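Local atomic coordinates of mini-Z (PDB entry 3S1B), a protein that probably serves as an engineered binder of another protein, a disulfide-linked two-helix miniature derived from the Z domain of protein A. Residues 6-11 with 28-33. Numbering follows the deposited sequence.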
# COMPACT_ATOMS: atom_id res chain seq x y z
N LEU B 6 -30.57 -16.88 -5.69
CA LEU B 6 -29.35 -17.66 -5.67
C LEU B 6 -29.05 -18.16 -7.05
O LEU B 6 -27.92 -18.16 -7.49
CB LEU B 6 -29.54 -18.87 -4.77
CG LEU B 6 -29.68 -18.53 -3.30
CD1 LEU B 6 -29.97 -19.77 -2.53
CD2 LEU B 6 -28.43 -17.87 -2.84
N LEU B 7 -30.09 -18.61 -7.73
CA LEU B 7 -29.96 -19.16 -9.05
C LEU B 7 -29.45 -18.14 -10.01
O LEU B 7 -28.71 -18.45 -10.92
CB LEU B 7 -31.30 -19.67 -9.50
CG LEU B 7 -31.66 -20.85 -8.64
CD1 LEU B 7 -33.06 -21.23 -8.83
CD2 LEU B 7 -30.76 -21.97 -8.96
N ARG B 8 -29.92 -16.92 -9.83
CA ARG B 8 -29.51 -15.81 -10.66
C ARG B 8 -28.05 -15.50 -10.47
O ARG B 8 -27.33 -15.28 -11.42
CB ARG B 8 -30.39 -14.60 -10.36
CG ARG B 8 -31.36 -14.25 -11.46
CD ARG B 8 -32.76 -13.98 -10.96
NE ARG B 8 -32.96 -12.64 -10.45
CZ ARG B 8 -32.77 -11.54 -11.15
NH1 ARG B 8 -32.32 -11.62 -12.38
NH2 ARG B 8 -33.00 -10.36 -10.62
N TYR B 9 -27.61 -15.48 -9.23
CA TYR B 9 -26.22 -15.25 -8.95
C TYR B 9 -25.41 -16.41 -9.49
O TYR B 9 -24.33 -16.22 -10.02
CB TYR B 9 -25.99 -15.09 -7.47
CG TYR B 9 -26.34 -13.72 -6.96
CD1 TYR B 9 -25.74 -12.61 -7.48
CD2 TYR B 9 -27.25 -13.55 -5.96
CE1 TYR B 9 -26.05 -11.37 -7.02
CE2 TYR B 9 -27.56 -12.33 -5.50
CZ TYR B 9 -26.96 -11.24 -6.03
OH TYR B 9 -27.27 -10.00 -5.55
N LYS B 10 -25.91 -17.61 -9.31
CA LYS B 10 -25.17 -18.78 -9.72
C LYS B 10 -24.94 -18.81 -11.21
O LYS B 10 -23.86 -19.16 -11.65
CB LYS B 10 -25.88 -20.05 -9.25
CG LYS B 10 -25.26 -21.29 -9.82
CD LYS B 10 -25.05 -22.37 -8.80
CE LYS B 10 -26.19 -23.32 -8.74
NZ LYS B 10 -27.31 -22.64 -8.09
N GLU B 11 -25.95 -18.47 -11.97
CA GLU B 11 -25.83 -18.43 -13.40
C GLU B 11 -24.83 -17.38 -13.82
O GLU B 11 -24.17 -17.53 -14.82
CB GLU B 11 -27.19 -18.22 -14.05
CG GLU B 11 -27.28 -17.05 -14.98
CD GLU B 11 -26.77 -17.35 -16.34
OE1 GLU B 11 -26.79 -16.45 -17.20
OE2 GLU B 11 -26.34 -18.48 -16.56
N VAL B 28 -25.02 -6.45 -10.89
CA VAL B 28 -25.64 -5.25 -10.41
C VAL B 28 -27.13 -5.34 -10.61
O VAL B 28 -27.89 -4.92 -9.77
CB VAL B 28 -25.10 -4.03 -11.10
CG1 VAL B 28 -25.75 -2.84 -10.55
CG2 VAL B 28 -23.65 -3.92 -10.88
N SER B 29 -27.56 -5.91 -11.71
CA SER B 29 -28.98 -6.08 -11.93
C SER B 29 -29.60 -6.99 -10.90
O SER B 29 -30.67 -6.71 -10.40
CB SER B 29 -29.23 -6.69 -13.29
OG SER B 29 -28.39 -6.09 -14.24
N ILE B 30 -28.94 -8.09 -10.57
CA ILE B 30 -29.48 -9.03 -9.62
C ILE B 30 -29.61 -8.32 -8.30
O ILE B 30 -30.53 -8.56 -7.55
CB ILE B 30 -28.66 -10.30 -9.48
CG1 ILE B 30 -28.19 -10.79 -10.84
CG2 ILE B 30 -29.48 -11.38 -8.86
CD1 ILE B 30 -29.02 -10.31 -11.94
N ASP B 31 -28.67 -7.45 -8.00
CA ASP B 31 -28.72 -6.69 -6.76
C ASP B 31 -29.92 -5.76 -6.68
O ASP B 31 -30.55 -5.67 -5.65
CB ASP B 31 -27.47 -5.85 -6.62
CG ASP B 31 -26.26 -6.66 -6.36
OD1 ASP B 31 -26.41 -7.85 -6.02
OD2 ASP B 31 -25.15 -6.12 -6.48
N ASP B 32 -30.22 -5.07 -7.77
CA ASP B 32 -31.36 -4.13 -7.79
C ASP B 32 -32.64 -4.85 -7.36
O ASP B 32 -33.35 -4.39 -6.47
CB ASP B 32 -31.55 -3.49 -9.18
CG ASP B 32 -30.55 -2.35 -9.47
OD1 ASP B 32 -30.48 -1.92 -10.64
OD2 ASP B 32 -29.86 -1.88 -8.54
N ASP B 33 -32.92 -5.98 -8.01
CA ASP B 33 -34.07 -6.82 -7.67
C ASP B 33 -33.83 -7.63 -6.39
O ASP B 33 -34.78 -8.11 -5.77
CB ASP B 33 -34.43 -7.77 -8.82
CG ASP B 33 -35.06 -7.06 -10.02
OD1 ASP B 33 -35.21 -5.82 -9.97
OD2 ASP B 33 -35.41 -7.74 -11.00
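I30 wedges its branched side chain between R8 and Y9, a small worked example of how one aliphatic residue can serve an aromatic and a charged neighbour at once. Its methyl CG2 sits over the centre of the Y9 ring in a CH-pi contact, 3.9 Å from the ring centroid and only 13° off the normal, while I30 CB lies 3.7 Å from Y9 CE1. The same CG2 packs against R8 CB at 3.7 Å, and the other branch reaches further along the arginine, where I30 CD1 approaches R8 NH1 to 3.6 Å over one face of the guanidinium.

The two segments form part of an antiparallel helical hairpin, the fold of this miniature and consistent with the two-helix minimised Z domain its name implies; the N-to-C directions of the segment axes lie 172° apart, with a closest approach of 10.1 Å.

Polar groups finish both flanks. Y9 OH donates a hydrogen bond to D31 OD1, which meets the ring at its edge; the very short length modelled for this bond is doubtful at 2.9 Å resolution. D31 has its CB directed away from helix 3-14, and its CG, anti to the carbonyl carbon (chi1 -70°), brings the carboxylate back within range of the hydroxyl. Beyond I30, R8 NH2 forms a salt bridge with D33 OD2 at 3.6 Å, the guanidinium and carboxylate planes being markedly tilted against each other, and D33 CB meets the guanidinium edge 3.5 Å from NH2.

The C5–C34 disulfide joins the start of helix 3-14 to the residue just after helix 20-33. In the second shell, E4 offers R8 NE a long, weak ion pair. V28 and D32 turn instead to another protein chain: V28 packs on an apolar side chain there, and D32 OD2 hydrogen-bonds to that chain's backbone.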